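Long-range contacts in macro domain-containing protein (Thermosipho africanus, PDB 7OMU), which is of unknown function but joins a DarT-family region to a macro domain, which holds adenosine-5-diphosphoribose in this crystal: residues A[215-220]-A[228-233]; A[235-240]-A[382-387]. The protein carries 1 engineered substitution. One frame throughout, in Å; residues are numbered along the deposited sequence.

Contact 1: residues A[215-220]-A[228-233]; sequences FLPNRE and SLVEGD. With APR (adenosine-5-diphosphoribose), chain C.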
loop_
_atom_site.group_PDB
_atom_site.type_symbol
_atom_site.label_atom_id
_atom_site.label_comp_id
_atom_site.label_asym_id
_atom_site.label_seq_id
_atom_site.Cartn_x
_atom_site.Cartn_y
_atom_site.Cartn_z
ATOM N N PHE A 215 -4.464 -2.771 0.435
ATOM C CA PHE A 215 -4.050 -1.411 0.883
ATOM C C PHE A 215 -5.046 -0.852 1.909
ATOM O O PHE A 215 -5.194 0.389 2.009
ATOM C CB PHE A 215 -3.916 -0.468 -0.318
ATOM C CG PHE A 215 -3.005 -0.982 -1.397
ATOM C CD1 PHE A 215 -1.628 -0.905 -1.259
ATOM C CD2 PHE A 215 -3.523 -1.567 -2.538
ATOM C CE1 PHE A 215 -0.789 -1.393 -2.246
ATOM C CE2 PHE A 215 -2.680 -2.061 -3.520
ATOM C CZ PHE A 215 -1.316 -1.968 -3.375
ATOM N N LEU A 216 -5.718 -1.734 2.656
ATOM C CA LEU A 216 -6.664 -1.328 3.729
ATOM C C LEU A 216 -5.936 -1.406 5.064
ATOM O O LEU A 216 -4.976 -2.160 5.215
ATOM C CB LEU A 216 -7.900 -2.234 3.711
ATOM C CG LEU A 216 -8.836 -2.067 2.515
ATOM C CD1 LEU A 216 -9.961 -3.090 2.560
ATOM C CD2 LEU A 216 -9.397 -0.655 2.455
ATOM N N PRO A 217 -6.373 -0.621 6.069
ATOM C CA PRO A 217 -5.713 -0.610 7.369
ATOM C C PRO A 217 -5.815 -1.970 8.071
ATOM O O PRO A 217 -6.737 -2.731 7.801
ATOM C CB PRO A 217 -6.458 0.480 8.147
ATOM C CG PRO A 217 -7.807 0.546 7.486
ATOM C CD PRO A 217 -7.528 0.284 6.022
ATOM N N ASN A 218 -4.843 -2.226 8.943
ATOM C CA ASN A 218 -4.709 -3.466 9.747
ATOM C C ASN A 218 -5.740 -3.438 10.880
ATOM O O ASN A 218 -6.146 -4.517 11.346
ATOM C CB ASN A 218 -3.282 -3.593 10.274
ATOM C CG ASN A 218 -3.096 -4.810 11.145
ATOM O OD1 ASN A 218 -3.260 -4.725 12.361
ATOM N ND2 ASN A 218 -2.764 -5.937 10.534
ATOM N N ARG A 219 -6.156 -2.241 11.292
ATOM C CA ARG A 219 -7.158 -2.020 12.364
ATOM C C ARG A 219 -7.595 -0.553 12.338
ATOM O O ARG A 219 -6.732 0.317 12.175
ATOM C CB ARG A 219 -6.533 -2.380 13.711
ATOM C CG ARG A 219 -7.428 -2.129 14.913
ATOM C CD ARG A 219 -6.616 -2.334 16.173
ATOM N NE ARG A 219 -7.431 -2.488 17.368
ATOM C CZ ARG A 219 -6.948 -2.488 18.607
ATOM N NH1 ARG A 219 -5.646 -2.349 18.811
ATOM N NH2 ARG A 219 -7.766 -2.622 19.638
ATOM N N GLU A 220 -8.889 -0.293 12.502
ATOM C CA GLU A 220 -9.448 1.079 12.603
ATOM C C GLU A 220 -10.365 1.125 13.829
ATOM O O GLU A 220 -11.190 0.213 13.977
ATOM C CB GLU A 220 -10.164 1.441 11.300
ATOM C CG GLU A 220 -10.855 2.796 11.331
ATOM C CD GLU A 220 -11.274 3.363 9.980
ATOM O OE1 GLU A 220 -10.795 2.857 8.940
ATOM O OE2 GLU A 220 -12.077 4.326 9.970
ATOM N N SER A 228 -10.934 8.736 13.855
ATOM C CA SER A 228 -10.636 7.302 14.091
ATOM C C SER A 228 -9.121 7.096 14.193
ATOM O O SER A 228 -8.358 7.880 13.592
ATOM C CB SER A 228 -11.278 6.410 13.048
ATOM O OG SER A 228 -10.819 6.720 11.745
ATOM N N LEU A 229 -8.721 6.109 14.995
ATOM C CA LEU A 229 -7.325 5.645 15.148
ATOM C C LEU A 229 -7.097 4.524 14.139
ATOM O O LEU A 229 -8.021 3.722 13.944
ATOM C CB LEU A 229 -7.120 5.142 16.575
ATOM C CG LEU A 229 -7.541 6.105 17.681
ATOM C CD1 LEU A 229 -7.284 5.476 19.037
ATOM C CD2 LEU A 229 -6.814 7.440 17.564
ATOM N N VAL A 230 -5.916 4.471 13.526
ATOM C CA VAL A 230 -5.634 3.543 12.398
ATOM C C VAL A 230 -4.240 2.936 12.580
ATOM O O VAL A 230 -3.264 3.713 12.621
ATOM C CB VAL A 230 -5.761 4.285 11.055
ATOM C CG1 VAL A 230 -5.534 3.356 9.877
ATOM C CG2 VAL A 230 -7.096 5.007 10.915
ATOM N N GLU A 231 -4.160 1.609 12.715
ATOM C CA GLU A 231 -2.935 0.823 12.426
ATOM C C GLU A 231 -2.870 0.641 10.907
ATOM O O GLU A 231 -3.758 -0.035 10.363
ATOM C CB GLU A 231 -2.954 -0.545 13.109
ATOM C CG GLU A 231 -2.662 -0.521 14.597
ATOM C CD GLU A 231 -2.787 -1.879 15.283
ATOM O OE1 GLU A 231 -2.571 -2.909 14.609
ATOM O OE2 GLU A 231 -3.110 -1.915 16.494
ATOM N N GLY A 232 -1.884 1.239 10.240
ATOM C CA GLY A 232 -1.722 1.108 8.782
ATOM C C GLY A 232 -0.694 2.069 8.213
ATOM O O GLY A 232 0.092 2.642 9.000
ATOM N N ASP A 233 -0.713 2.221 6.885
ATOM C CA ASP A 233 0.189 3.100 6.096
ATOM C C ASP A 233 -0.565 4.382 5.739
ATOM O O ASP A 233 -1.549 4.298 4.996
ATOM C CB ASP A 233 0.679 2.386 4.838
ATOM C CG ASP A 233 1.897 3.033 4.212
ATOM O OD1 ASP A 233 2.162 4.210 4.523
ATOM O OD2 ASP A 233 2.571 2.346 3.410
HETATM N N1 APR C . 1.977 5.317 8.552
HETATM C C2 APR C . 1.671 5.630 9.818
HETATM N N3 APR C . 2.480 5.897 10.842
HETATM C C4 APR C . 3.766 5.818 10.459
HETATM C C5 APR C . 4.238 5.506 9.201
HETATM C C6 APR C . 3.283 5.243 8.199
HETATM N N6 APR C . 3.590 4.928 6.943
HETATM N N7 APR C . 5.629 5.524 9.193
HETATM C C8 APR C . 5.966 5.842 10.421
HETATM N N9 APR C . 4.871 6.029 11.239
HETATM C "C1'" APR C . 4.856 6.389 12.659
HETATM C "C2'" APR C . 6.062 5.878 13.445
HETATM O "O2'" APR C . 5.791 4.620 14.027
HETATM C "C3'" APR C . 6.295 6.972 14.496
HETATM O "O3'" APR C . 5.915 6.522 15.790
HETATM O "O4'" APR C . 4.888 7.791 12.752
HETATM C "C4'" APR C . 5.440 8.167 14.038
HETATM C "C5'" APR C . 6.161 9.491 13.909
HETATM O "O5'" APR C . 7.226 9.395 12.914
HETATM P PA APR C . 8.630 10.171 13.092
HETATM O O1A APR C . 9.142 10.577 11.748
HETATM O O2A APR C . 9.541 9.362 13.958
HETATM O O3A APR C . 8.194 11.501 13.886
HETATM P PB APR C . 8.770 12.305 15.155
HETATM O O1B APR C . 8.846 11.363 16.311
HETATM O O2B APR C . 7.978 13.558 15.329
HETATM O O5D APR C . 10.259 12.673 14.662
HETATM C C5D APR C . 10.484 13.858 13.844
HETATM O O4D APR C . 12.222 12.793 12.549
HETATM O O1D APR C . 10.741 12.637 10.790
HETATM C C1D APR C . 11.949 13.171 11.194
HETATM O O2D APR C . 12.628 15.320 10.144
HETATM C C2D APR C . 11.878 14.707 11.175
HETATM O O3D APR C . 13.746 15.325 12.637
HETATM C C3D APR C . 12.341 15.128 12.568
HETATM C C4D APR C . 11.930 13.914 13.408
#
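R219 and E231 pair across an antiparallel beta hairpin whose outer strand, 219-222, forms one edge of the seven-stranded macro-domain sheet. A classic beta bulge interrupts the pairing at its open end, where N218 and R219 both face E231. Backbone bonds define it: N218 N gives a 2.8 Å bond to E231 O, and R219 N reaches the same oxygen weakly. E231 N returns a bond to R219 O at 2.9 Å. One step further, E220 and V230 form a non-hydrogen-bonded pair, with E220 CA 3.3 Å from L229 O in a CA-H...O contact.

R219 and E231 point to the same face of the hairpin, opposite E220 and V230. R219, extended from CG to NE, brings NH1 to E231 OE2 at a long 3.5 Å. This weak salt bridge meets the guanidinium at its edge, although the two planes stand 87° apart; NH2 is held by a second acid, D395. E220 runs out extended, chi1 176° placing CG trans to the main-chain N, and arrives at S228, whose OG donates to OE2 at 3.2 Å from above the carboxylate plane.

On that other face P217 CB packs against V230 CG1, at 3.5 Å.

Beyond the strand, D233 turns to the ligand: OD2 is salt-bridged to R259, while OD1 accepts a 2.9 Å bond from APR N6.

Contact 2: residues A[235-240]-A[382-387]; sequences FFSRMQ and PVQIYL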
loop_
_atom_site.group_PDB
_atom_site.type_symbol
_atom_site.label_atom_id
_atom_site.label_comp_id
_atom_site.label_asym_id
_atom_site.label_seq_id
_atom_site.Cartn_x
_atom_site.Cartn_y
_atom_site.Cartn_z
ATOM N N PHE A 235 0.204 6.810 3.788
ATOM C CA PHE A 235 0.371 7.238 2.373
ATOM C C PHE A 235 -0.598 6.463 1.473
ATOM O O PHE A 235 -0.882 6.934 0.350
ATOM C CB PHE A 235 1.836 7.111 1.958
ATOM C CG PHE A 235 2.765 7.933 2.813
ATOM C CD1 PHE A 235 2.769 9.315 2.722
ATOM C CD2 PHE A 235 3.601 7.333 3.738
ATOM C CE1 PHE A 235 3.604 10.079 3.527
ATOM C CE2 PHE A 235 4.444 8.095 4.534
ATOM C CZ PHE A 235 4.444 9.466 4.427
ATOM N N PHE A 236 -1.112 5.330 1.959
ATOM C CA PHE A 236 -2.151 4.512 1.277
ATOM C C PHE A 236 -3.527 4.781 1.898
ATOM O O PHE A 236 -4.513 4.203 1.409
ATOM C CB PHE A 236 -1.780 3.026 1.301
ATOM C CG PHE A 236 -0.691 2.660 0.325
ATOM C CD1 PHE A 236 -0.931 2.689 -1.036
ATOM C CD2 PHE A 236 0.574 2.309 0.764
ATOM C CE1 PHE A 236 0.069 2.366 -1.939
ATOM C CE2 PHE A 236 1.575 1.985 -0.137
ATOM C CZ PHE A 236 1.321 2.019 -1.487
ATOM N N SER A 237 -3.612 5.629 2.930
ATOM C CA SER A 237 -4.883 6.299 3.319
ATOM C C SER A 237 -5.326 7.111 2.108
ATOM O O SER A 237 -4.450 7.456 1.287
ATOM C CB SER A 237 -4.755 7.174 4.547
ATOM O OG SER A 237 -4.505 8.528 4.206
ATOM N N ARG A 238 -6.616 7.400 1.989
ATOM C CA ARG A 238 -7.119 8.235 0.872
ATOM C C ARG A 238 -7.562 9.590 1.437
ATOM O O ARG A 238 -8.417 10.250 0.805
ATOM C CB ARG A 238 -8.177 7.448 0.094
ATOM C CG ARG A 238 -7.606 6.229 -0.615
ATOM C CD ARG A 238 -8.428 5.802 -1.817
ATOM N NE ARG A 238 -8.478 6.819 -2.864
ATOM C CZ ARG A 238 -7.512 7.071 -3.748
ATOM N NH1 ARG A 238 -6.375 6.393 -3.729
ATOM N NH2 ARG A 238 -7.688 8.019 -4.653
ATOM N N MET A 239 -6.960 10.011 2.555
ATOM C CA MET A 239 -7.151 11.373 3.119
ATOM C C MET A 239 -6.509 12.381 2.159
ATOM O O MET A 239 -5.498 12.039 1.511
ATOM C CB MET A 239 -6.525 11.520 4.510
ATOM C CG MET A 239 -7.126 10.607 5.571
ATOM S SD MET A 239 -8.908 10.816 5.834
ATOM C CE MET A 239 -9.522 9.364 4.984
ATOM N N GLN A 240 -7.096 13.571 2.070
ATOM C CA GLN A 240 -6.738 14.616 1.077
ATOM C C GLN A 240 -5.444 15.318 1.515
ATOM O O GLN A 240 -4.689 15.759 0.635
ATOM C CB GLN A 240 -7.930 15.562 0.916
ATOM C CG GLN A 240 -7.677 16.730 -0.024
ATOM C CD GLN A 240 -7.381 18.028 0.688
ATOM O OE1 GLN A 240 -7.169 18.080 1.901
ATOM N NE2 GLN A 240 -7.387 19.107 -0.073
ATOM N N PRO A 382 -13.341 14.228 7.886
ATOM C CA PRO A 382 -12.709 12.955 8.233
ATOM C C PRO A 382 -11.268 13.171 8.718
ATOM O O PRO A 382 -10.550 13.925 8.092
ATOM C CB PRO A 382 -12.728 12.155 6.924
ATOM C CG PRO A 382 -13.848 12.777 6.120
ATOM C CD PRO A 382 -13.849 14.241 6.507
ATOM N N VAL A 383 -10.897 12.538 9.831
ATOM C CA VAL A 383 -9.540 12.641 10.442
ATOM C C VAL A 383 -9.096 11.244 10.875
ATOM O O VAL A 383 -9.850 10.581 11.615
ATOM C CB VAL A 383 -9.525 13.612 11.633
ATOM C CG1 VAL A 383 -8.174 13.615 12.327
ATOM C CG2 VAL A 383 -9.913 15.020 11.217
ATOM N N GLN A 384 -7.907 10.830 10.438
ATOM C CA GLN A 384 -7.280 9.546 10.837
ATOM C C GLN A 384 -5.978 9.845 11.588
ATOM O O GLN A 384 -5.030 10.342 10.960
ATOM C CB GLN A 384 -7.041 8.678 9.605
ATOM C CG GLN A 384 -8.322 8.300 8.888
ATOM C CD GLN A 384 -8.087 7.336 7.755
ATOM O OE1 GLN A 384 -7.004 7.275 7.179
ATOM N NE2 GLN A 384 -9.118 6.577 7.422
ATOM N N ILE A 385 -5.957 9.583 12.893
ATOM C CA ILE A 385 -4.707 9.569 13.701
ATOM C C ILE A 385 -4.085 8.187 13.508
ATOM O O ILE A 385 -4.743 7.180 13.852
ATOM C CB ILE A 385 -4.980 9.895 15.180
ATOM C CG1 ILE A 385 -5.546 11.307 15.341
ATOM C CG2 ILE A 385 -3.722 9.699 16.007
ATOM C CD1 ILE A 385 -5.888 11.675 16.768
ATOM N N TYR A 386 -2.879 8.143 12.942
ATOM C CA TYR A 386 -2.167 6.889 12.598
ATOM C C TYR A 386 -1.259 6.512 13.764
ATOM O O TYR A 386 -0.247 7.211 13.999
ATOM C CB TYR A 386 -1.442 7.033 11.260
ATOM C CG TYR A 386 -2.310 6.633 10.097
ATOM C CD1 TYR A 386 -3.210 7.523 9.530
ATOM C CD2 TYR A 386 -2.277 5.340 9.608
ATOM C CE1 TYR A 386 -4.033 7.146 8.483
ATOM C CE2 TYR A 386 -3.086 4.948 8.556
ATOM C CZ TYR A 386 -3.972 5.852 7.995
ATOM O OH TYR A 386 -4.772 5.448 6.969
ATOM N N LEU A 387 -1.634 5.436 14.461
ATOM C CA LEU A 387 -0.920 4.917 15.656
ATOM C C LEU A 387 0.508 4.545 15.272
ATOM O O LEU A 387 0.758 4.068 14.164
ATOM C CB LEU A 387 -1.658 3.697 16.218
ATOM C CG LEU A 387 -3.085 3.938 16.710
ATOM C CD1 LEU A 387 -3.711 2.641 17.200
ATOM C CD2 LEU A 387 -3.124 5.001 17.800
#
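M239 and S237 rest on Q384 and Y386, which line one face of strand 383-386 in the mixed sheet of the macro domain. The loop 235-240 runs over that face on its way to strand 241-246; on the opposite face I385 packs against helix 365-376. What joins the two segments is van der Waals contact, and the polar bonds run within each side. Y386 also lines the pocket that holds adenosine-5-diphosphoribose, and F235 of the same loop touches the ligand.

In the closely packed part S237 and Y386 are buried. S237 CB comes obliquely to the Y386 ring, 3.8 Å from CZ, and also lies 3.5 Å from Q384 OE1. Y386 OH donates to Q384 OE1 at 2.9 Å, approaching from above the carbonyl plane, so the two side chains meet the loop as a linked pair. S237 OG is turned to its own loop: it is bonded to M234 O and accepts a weak 3.3 Å bond from M239 N. M239 crosses Q384 at about a right angle. Its chain bends at chi2 (-58°) and again at chi3 (104°), which folds it over one face of the Q384 amide: CG sits 3.7 Å from OE1, and CE 3.7 Å from NE2.

Toward P382 the fit becomes looser and more open to solvent. The proline is exposed, and its CB approaches M239 SD no nearer than 4.2 Å.

In the fold
The chain first builds the DarT-family region, then passes through F215, whose ring packs on Y95 of that region and stacks on F236 in the loop of contact 2. Contact 1 closes a short hairpin of only seven intervening residues at the sheet edge. The chain then runs directly into 235-240 and travels 141 residues, through most of the macro domain, before 382-387 returns to close contact 2. The two loops follow in series, neither nesting nor crossing. They meet in the sheet, where strand 383-386 lies parallel to 227-231: V230 N and O probably bond to I385 O and L387 N, and V230 packs against Y386, which also touches the ligand.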